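Side-chain contacts in Cif (Cell cycle inhibiting factor) (Escherichia coli, PDB 3EFY), which deamidates a glutamine side chain of host NEDD8, thereby disabling cullin-RING ubiquitin ligases and arresting the host cell cycle: residues Ala16-Phe21 against Val56-Asp61; Val70-Gly75 against Ile111-Ile116. All blocks are in the same frame, centred on the assembly; numbering follows the deposited sequence.

In the fold
The chain is the C-terminal part of the secreted effector, and its antiparallel sheet carries packing on both faces. Contact 1 lays helix 10-22 on strand 54-61; contact 2 sets the start of helix 113-124 on strand 66-72, from the opposite face. Their centres are 14 Å apart, and contact 1 closes along the chain before contact 2 opens. The two strands are consecutive and neighbours in the sheet, joined for instance by a probable hydrogen bond from Leu57 N to Val70 O (2.8 Å). The probable active-site residues lie at the ends of these elements: Cys10 and His66 open helix 10-22 and strand 66-72, and Gln86 follows strand 81-85, in keeping with a papain-like (clan CA) fold.

Contact 1: residues Ala16-Phe21 against Val56-Asp61; sequences AIMKLF and VLRVND
Met18 lays its thioether into the dip between Val56 and Arg58, two residues on the helix-facing side of the strand. Its chain is bent at both chi2 (-63°) and chi3 (-78°), which turns SD and CE back toward Val56, across the strand. Met18 SD lies 3.7 Å from Val56 CG2. The same sulfur, Met18 SD, is 3.9 Å from Arg58 CB, and Met18 CE is 4.0 Å from Val56 CG1. The sulfur and its methyl therefore touch both branches of the valine, while the methionine runs at about a right angle to the arginine and meets only the first carbon of that long chain.

Beyond CB, Arg58 leaves the apolar patch. Its chain is extended from CG to NE, which carries NE to the helix, where it donates a hydrogen bond to Asn15 OD1, about one turn before Met18; Tyr29 and Phe31 also border the side chain.

Nearly one turn after Met18, Phe21 brings its CB to 4.1 Å from Val56 CG1 and lays one face of its ring under Val56 CG2. Val56 thus wedges between the thioether and the phenylalanine, and each of its methyls meets both. The edge of the ring is turned to Ile17 O, and Tyr166 meets it edge-to-face.

The axes of the two short segments lie 9.6 Å apart and run nearly antiparallel, at 167°. A helix bearing a nucleophilic cysteine at its start and packed on an antiparallel sheet is the hallmark of papain-like clan CA folds. Consistent with this, the Arg58 side chain lies about 7 Å (nearest atoms) from that of Cys10, the probable nucleophile of the deamidase.

Contact 2: residues Val70-Gly75 against Ile111-Ile116; sequences VDIPKG and ILLDDI
Val70 and Ile72, on the same side of the strand, receive Leu113 and Ile116 from the first turn of helix 113-124. The second segment begins as a short edge strand: the backbone of Ile111 is hydrogen-bonded to Ala82. Leu112 then occupies the N-cap position, and the bond from Asp115 N to Leu112 O is 2.9 Å long, with a weak one from Ile116 N besides, so that strand passes directly into helix.

Leu113, the first helical residue, carries most of the contact. Its CG stands opposite the backbone N (chi1 -180°), and this throws both methyls over the strand, where the leucine meets Ile72 at about a right angle. Leu113 CD1 lies 3.9 Å from Ile72 CD1. Leu113 CD2 lies 4.0 Å from that same methyl, Ile72 CD1. On the other branch, Leu113 CD2 is 4.1 Å from Ile72 CG2. The forked end of the leucine thus straddles the tip of the isoleucine. Leu113 CD1 also reaches Val70 CG1, at 4.3 Å.

After two exposed aspartates, Ile116 returns to the sheet, three residues on from Leu113, with Ile116 CG1 4.4 Å from Val70 CG2. That looser touch is supplemented by Leu84 of the adjoining strand and by Leu136 and Phe137 of helix 130-137.

With no polar bond between the segments, the contact is an apolar ridge of a helix's first turn, Leu113 and Ile116, set on the sheet face turned away from helix 10-22. Such a second helical layer gives a helix-sheet-helix, three-layer alpha+beta architecture, here in the Cif-family catalytic domain.

Contact 1: residues Ala16-Phe21 against Val56-Asp61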
ATOM      1  N   ALA A  16       0.009  -3.650   6.907  1.00 18.28           N
ATOM      2  CA  ALA A  16      -0.202  -3.611   5.491  1.00 18.87           C
ATOM      3  C   ALA A  16      -1.664  -3.934   5.122  1.00 19.14           C
ATOM      4  O   ALA A  16      -2.203  -3.368   4.194  1.00 19.20           O
ATOM      5  CB  ALA A  16       0.746  -4.564   4.805  1.00 19.78           C
ATOM      6  N   ILE A  17      -2.249  -4.865   5.834  1.00 18.37           N
ATOM      7  CA  ILE A  17      -3.648  -5.209   5.666  1.00 17.99           C
ATOM      8  C   ILE A  17      -4.552  -4.032   6.039  1.00 18.41           C
ATOM      9  O   ILE A  17      -5.503  -3.703   5.288  1.00 18.74           O
ATOM     10  CB  ILE A  17      -4.040  -6.458   6.440  1.00 17.67           C
ATOM     11  CG1 ILE A  17      -3.294  -7.688   5.927  1.00 18.78           C
ATOM     12  CG2 ILE A  17      -5.567  -6.682   6.315  1.00 18.13           C
ATOM     13  CD1 ILE A  17      -3.372  -8.845   6.858  1.00 20.22           C
ATOM     14  N   MET A  18      -4.239  -3.317   7.126  1.00 18.38           N
ATOM     15  CA  MET A  18      -4.991  -2.108   7.456  1.00 18.74           C
ATOM     16  C   MET A  18      -4.927  -1.090   6.311  1.00 19.38           C
ATOM     17  O   MET A  18      -5.949  -0.481   5.969  1.00 18.66           O
ATOM     18  CB  MET A  18      -4.494  -1.485   8.765  1.00 18.13           C
ATOM     19  CG  MET A  18      -4.708  -2.369   9.968  1.00 19.36           C
ATOM     20  SD  MET A  18      -6.434  -2.722  10.362  1.00 19.60           S
ATOM     21  CE  MET A  18      -6.916  -1.174  11.187  1.00 21.95           C
ATOM     22  N   LYS A  19      -3.753  -0.917   5.707  1.00 17.86           N
ATOM     23  CA  LYS A  19      -3.616   0.019   4.572  1.00 19.22           C
ATOM     24  C   LYS A  19      -4.510  -0.428   3.392  1.00 19.77           C
ATOM     25  O   LYS A  19      -5.170   0.406   2.735  1.00 20.08           O
ATOM     26  CB  LYS A  19      -2.169   0.133   4.112  1.00 19.93           C
ATOM     27  CG  LYS A  19      -1.260   0.776   5.156  1.00 22.32           C
ATOM     28  CD  LYS A  19       0.163   0.932   4.607  1.00 27.36           C
ATOM     29  CE  LYS A  19       1.129   1.569   5.650  1.00 31.46           C
ATOM     30  NZ  LYS A  19       2.586   1.438   5.212  1.00 32.71           N
ATOM     31  N   LEU A  20      -4.545  -1.730   3.134  1.00 19.92           N
ATOM     32  CA  LEU A  20      -5.403  -2.253   2.065  1.00 20.85           C
ATOM     33  C   LEU A  20      -6.856  -1.931   2.293  1.00 20.88           C
ATOM     34  O   LEU A  20      -7.592  -1.597   1.357  1.00 22.07           O
ATOM     35  CB  LEU A  20      -5.233  -3.789   1.903  1.00 21.51           C
ATOM     36  CG  LEU A  20      -3.911  -4.161   1.215  1.00 27.84           C
ATOM     37  CD1 LEU A  20      -3.726  -5.675   1.272  1.00 30.43           C
ATOM     38  CD2 LEU A  20      -3.851  -3.699  -0.258  1.00 32.13           C
ATOM     39  N   PHE A  21      -7.315  -2.063   3.532  1.00 19.03           N
ATOM     40  CA  PHE A  21      -8.725  -1.765   3.821  1.00 18.81           C
ATOM     41  C   PHE A  21      -9.062  -0.289   3.805  1.00 20.41           C
ATOM     42  O   PHE A  21     -10.181   0.076   3.458  1.00 21.53           O
ATOM     43  CB  PHE A  21      -9.157  -2.343   5.159  1.00 18.56           C
ATOM     44  CG  PHE A  21      -9.554  -3.814   5.070  1.00 20.35           C
ATOM     45  CD1 PHE A  21     -10.857  -4.207   4.830  1.00 22.41           C
ATOM     46  CD2 PHE A  21      -8.606  -4.817   5.142  1.00 21.44           C
ATOM     47  CE1 PHE A  21     -11.196  -5.548   4.700  1.00 23.78           C
ATOM     48  CE2 PHE A  21      -8.951  -6.127   5.017  1.00 23.09           C
ATOM     49  CZ  PHE A  21     -10.240  -6.517   4.789  1.00 23.95           C
ATOM     50  N   VAL A  56     -12.832  -3.020  10.435  1.00 18.97           N
ATOM     51  CA  VAL A  56     -11.601  -3.810  10.586  1.00 18.85           C
ATOM     52  C   VAL A  56     -10.960  -3.479  11.928  1.00 18.91           C
ATOM     53  O   VAL A  56     -10.882  -2.297  12.320  1.00 17.51           O
ATOM     54  CB  VAL A  56     -10.687  -3.570   9.366  1.00 20.19           C
ATOM     55  CG1 VAL A  56     -10.273  -2.092   9.118  1.00 20.07           C
ATOM     56  CG2 VAL A  56      -9.533  -4.460   9.449  1.00 23.75           C
ATOM     57  N   LEU A  57     -10.519  -4.515  12.624  1.00 17.66           N
ATOM     58  CA  LEU A  57      -9.943  -4.449  13.931  1.00 17.24           C
ATOM     59  C   LEU A  57      -8.517  -4.963  13.897  1.00 18.33           C
ATOM     60  O   LEU A  57      -8.276  -6.160  13.561  1.00 18.41           O
ATOM     61  CB  LEU A  57     -10.766  -5.277  14.905  1.00 17.09           C
ATOM     62  CG  LEU A  57     -10.331  -5.390  16.338  1.00 18.63           C
ATOM     63  CD1 LEU A  57     -10.549  -4.052  17.103  1.00 19.19           C
ATOM     64  CD2 LEU A  57     -11.143  -6.507  17.041  1.00 21.25           C
ATOM     65  N   ARG A  58      -7.566  -4.071  14.236  1.00 17.19           N
ATOM     66  CA  ARG A  58      -6.166  -4.506  14.378  1.00 16.22           C
ATOM     67  C   ARG A  58      -5.903  -4.872  15.823  1.00 16.35           C
ATOM     68  O   ARG A  58      -6.185  -4.083  16.725  1.00 17.80           O
ATOM     69  CB  ARG A  58      -5.182  -3.412  13.945  1.00 16.33           C
ATOM     70  CG  ARG A  58      -3.755  -3.949  13.887  1.00 16.60           C
ATOM     71  CD  ARG A  58      -2.785  -2.799  13.848  1.00 17.32           C
ATOM     72  NE  ARG A  58      -1.399  -3.225  13.632  1.00 18.84           N
ATOM     73  CZ  ARG A  58      -0.629  -3.846  14.526  1.00 19.05           C
ATOM     74  NH1 ARG A  58      -1.091  -4.171  15.719  1.00 19.09           N
ATOM     75  NH2 ARG A  58       0.625  -4.167  14.205  1.00 19.57           N
ATOM     76  N   VAL A  59      -5.443  -6.100  16.065  1.00 16.30           N
ATOM     77  CA  VAL A  59      -5.171  -6.602  17.377  1.00 16.57           C
ATOM     78  C   VAL A  59      -3.682  -6.742  17.659  1.00 17.65           C
ATOM     79  O   VAL A  59      -2.979  -7.436  16.939  1.00 18.46           O
ATOM     80  CB  VAL A  59      -5.771  -8.025  17.589  1.00 17.07           C
ATOM     81  CG1 VAL A  59      -5.612  -8.452  19.049  1.00 16.30           C
ATOM     82  CG2 VAL A  59      -7.276  -8.035  17.125  1.00 17.05           C
ATOM     83  N   ASN A  60      -3.246  -6.104  18.730  1.00 18.99           N
ATOM     84  CA  ASN A  60      -1.867  -6.253  19.260  1.00 19.52           C
ATOM     85  C   ASN A  60      -2.042  -7.069  20.533  1.00 20.26           C
ATOM     86  O   ASN A  60      -2.528  -6.575  21.558  1.00 20.28           O
ATOM     87  CB  ASN A  60      -1.283  -4.850  19.514  1.00 19.82           C
ATOM     88  CG  ASN A  60       0.156  -4.708  19.138  1.00 25.82           C
ATOM     89  OD1 ASN A  60       0.905  -4.085  19.940  1.00 38.51           O
ATOM     90  ND2 ASN A  60       0.596  -5.158  17.948  1.00 21.65           N
ATOM     91  N   ASP A  61      -1.783  -8.374  20.418  1.00 20.04           N
ATOM     92  CA  ASP A  61      -2.019  -9.330  21.471  1.00 20.79           C
ATOM     93  C   ASP A  61      -0.708  -9.610  22.204  1.00 22.57           C
ATOM     94  O   ASP A  61       0.080 -10.424  21.782  1.00 22.40           O
ATOM     95  CB  ASP A  61      -2.623 -10.587  20.818  1.00 19.91           C
ATOM     96  CG  ASP A  61      -3.080 -11.656  21.775  1.00 22.68           C
ATOM     97  OD1 ASP A  61      -2.614 -11.724  22.925  1.00 21.63           O
ATOM     98  OD2 ASP A  61      -3.934 -12.484  21.306  1.00 21.77           O
TER

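Contact 2: residues Val70-Gly75 against Ile111-Ile116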
ATOM      1  N   VAL A  70      -9.008  -8.678  12.513  1.00 16.54           N
ATOM      2  CA  VAL A  70     -10.360  -9.248  12.528  1.00 16.95           C
ATOM      3  C   VAL A  70     -11.222  -8.334  11.663  1.00 17.26           C
ATOM      4  O   VAL A  70     -11.274  -7.110  11.886  1.00 18.45           O
ATOM      5  CB  VAL A  70     -10.893  -9.346  13.900  1.00 17.11           C
ATOM      6  CG1 VAL A  70     -12.350  -9.925  13.871  1.00 20.05           C
ATOM      7  CG2 VAL A  70     -10.007 -10.241  14.770  1.00 18.96           C
ATOM      8  N   ASP A  71     -11.790  -8.937  10.621  1.00 17.74           N
ATOM      9  CA  ASP A  71     -12.617  -8.243   9.613  1.00 18.08           C
ATOM     10  C   ASP A  71     -14.066  -8.572  10.038  1.00 19.10           C
ATOM     11  O   ASP A  71     -14.440  -9.771  10.108  1.00 19.24           O
ATOM     12  CB  ASP A  71     -12.233  -8.762   8.234  1.00 19.57           C
ATOM     13  CG  ASP A  71     -13.105  -8.233   7.086  1.00 17.74           C
ATOM     14  OD1 ASP A  71     -14.054  -7.464   7.350  1.00 19.38           O
ATOM     15  OD2 ASP A  71     -12.812  -8.580   5.911  1.00 20.99           O
ATOM     16  N   ILE A  72     -14.866  -7.515  10.273  1.00 19.59           N
ATOM     17  CA  ILE A  72     -16.245  -7.613  10.696  1.00 20.19           C
ATOM     18  C   ILE A  72     -17.165  -7.031   9.598  1.00 20.61           C
ATOM     19  O   ILE A  72     -17.427  -5.843   9.588  1.00 20.97           O
ATOM     20  CB  ILE A  72     -16.497  -6.940  12.039  1.00 20.25           C
ATOM     21  CG1 ILE A  72     -15.529  -7.439  13.129  1.00 21.17           C
ATOM     22  CG2 ILE A  72     -17.962  -7.176  12.510  1.00 21.42           C
ATOM     23  CD1 ILE A  72     -15.442  -6.525  14.313  1.00 22.47           C
ATOM     24  N   PRO A  73     -17.643  -7.878   8.676  1.00 22.47           N
ATOM     25  CA  PRO A  73     -18.522  -7.326   7.639  1.00 21.58           C
ATOM     26  C   PRO A  73     -19.860  -6.838   8.201  1.00 21.11           C
ATOM     27  O   PRO A  73     -20.205  -7.102   9.355  1.00 20.37           O
ATOM     28  CB  PRO A  73     -18.758  -8.511   6.716  1.00 22.58           C
ATOM     29  CG  PRO A  73     -17.506  -9.364   6.901  1.00 23.55           C
ATOM     30  CD  PRO A  73     -17.246  -9.270   8.345  1.00 23.27           C
ATOM     31  N   LYS A  74     -20.577  -6.122   7.339  1.00 22.83           N
ATOM     32  CA  LYS A  74     -21.992  -5.830   7.627  1.00 25.02           C
ATOM     33  C   LYS A  74     -22.695  -7.130   8.035  1.00 24.92           C
ATOM     34  O   LYS A  74     -22.546  -8.177   7.398  1.00 25.86           O
ATOM     35  CB  LYS A  74     -22.662  -5.253   6.380  1.00 26.22           C
ATOM     36  CG  LYS A  74     -22.115  -3.915   5.966  1.00 30.20           C
ATOM     37  CD  LYS A  74     -22.835  -3.334   4.766  1.00 32.87           C
ATOM     38  CE  LYS A  74     -22.244  -1.981   4.403  1.00 36.45           C
ATOM     39  NZ  LYS A  74     -22.848  -1.405   3.136  1.00 41.44           N
ATOM     40  N   GLY A  75     -23.478  -7.061   9.093  1.00 25.64           N
ATOM     41  CA  GLY A  75     -24.261  -8.170   9.552  1.00 26.20           C
ATOM     42  C   GLY A  75     -24.925  -7.949  10.890  1.00 26.34           C
ATOM     43  O   GLY A  75     -24.625  -7.015  11.618  1.00 25.32           O
ATOM     44  N   ILE A 111     -15.563 -17.078  10.995  1.00 23.18           N
ATOM     45  CA  ILE A 111     -15.653 -17.444  12.388  1.00 23.94           C
ATOM     46  C   ILE A 111     -16.751 -16.612  13.034  1.00 23.64           C
ATOM     47  O   ILE A 111     -17.371 -15.809  12.333  1.00 25.32           O
ATOM     48  CB  ILE A 111     -14.317 -17.284  13.142  1.00 24.14           C
ATOM     49  CG1 ILE A 111     -13.904 -15.814  13.175  1.00 27.08           C
ATOM     50  CG2 ILE A 111     -13.254 -18.203  12.482  1.00 26.13           C
ATOM     51  CD1 ILE A 111     -12.702 -15.510  14.111  1.00 28.72           C
ATOM     52  N   LEU A 112     -17.040 -16.865  14.296  1.00 23.38           N
ATOM     53  CA  LEU A 112     -17.989 -16.036  15.065  1.00 25.10           C
ATOM     54  C   LEU A 112     -17.194 -14.967  15.794  1.00 23.51           C
ATOM     55  O   LEU A 112     -16.219 -15.252  16.515  1.00 23.63           O
ATOM     56  CB  LEU A 112     -18.774 -16.843  16.083  1.00 26.40           C
ATOM     57  CG  LEU A 112     -19.754 -17.885  15.500  1.00 29.68           C
ATOM     58  CD1 LEU A 112     -20.436 -18.682  16.649  1.00 36.26           C
ATOM     59  CD2 LEU A 112     -20.767 -17.204  14.606  1.00 33.79           C
ATOM     60  N   LEU A 113     -17.606 -13.725  15.612  1.00 22.63           N
ATOM     61  CA  LEU A 113     -17.029 -12.647  16.378  1.00 23.22           C
ATOM     62  C   LEU A 113     -17.055 -12.922  17.865  1.00 23.62           C
ATOM     63  O   LEU A 113     -16.100 -12.641  18.574  1.00 24.40           O
ATOM     64  CB  LEU A 113     -17.745 -11.328  16.027  1.00 22.22           C
ATOM     65  CG  LEU A 113     -17.252 -10.074  16.745  1.00 23.81           C
ATOM     66  CD1 LEU A 113     -15.754  -9.805  16.459  1.00 22.98           C
ATOM     67  CD2 LEU A 113     -18.061  -8.854  16.263  1.00 24.93           C
ATOM     68  N   ASP A 114     -18.146 -13.535  18.360  1.00 24.63           N
ATOM     69  CA  ASP A 114     -18.232 -13.860  19.768  1.00 26.24           C
ATOM     70  C   ASP A 114     -17.117 -14.818  20.241  1.00 25.52           C
ATOM     71  O   ASP A 114     -16.720 -14.742  21.393  1.00 25.68           O
ATOM     72  CB  ASP A 114     -19.554 -14.557  20.068  1.00 27.52           C
ATOM     73  CG  ASP A 114     -20.729 -13.624  20.087  1.00 32.30           C
ATOM     74  OD1 ASP A 114     -20.552 -12.402  20.165  1.00 37.40           O
ATOM     75  OD2 ASP A 114     -21.851 -14.164  20.027  1.00 37.41           O
ATOM     76  N   ASP A 115     -16.676 -15.723  19.359  1.00 25.94           N
ATOM     77  CA  ASP A 115     -15.648 -16.707  19.743  1.00 25.52           C
ATOM     78  C   ASP A 115     -14.283 -16.011  19.919  1.00 25.04           C
ATOM     79  O   ASP A 115     -13.534 -16.331  20.873  1.00 25.24           O
ATOM     80  CB  ASP A 115     -15.542 -17.828  18.746  1.00 25.99           C
ATOM     81  CG  ASP A 115     -16.693 -18.846  18.878  1.00 29.18           C
ATOM     82  OD1 ASP A 115     -17.316 -18.897  19.957  1.00 31.25           O
ATOM     83  OD2 ASP A 115     -16.936 -19.570  17.897  1.00 31.62           O
ATOM     84  N   ILE A 116     -13.960 -15.086  19.023  1.00 24.41           N
ATOM     85  CA  ILE A 116     -12.653 -14.392  19.162  1.00 24.55           C
ATOM     86  C   ILE A 116     -12.720 -13.424  20.363  1.00 23.33           C
ATOM     87  O   ILE A 116     -11.766 -13.276  21.100  1.00 22.92           O
ATOM     88  CB  ILE A 116     -12.140 -13.749  17.825  1.00 26.15           C
ATOM     89  CG1 ILE A 116     -10.745 -13.136  18.018  1.00 29.91           C
ATOM     90  CG2 ILE A 116     -13.088 -12.688  17.331  1.00 26.63           C
ATOM     91  CD1 ILE A 116      -9.645 -14.102  18.048  1.00 30.47           C
TER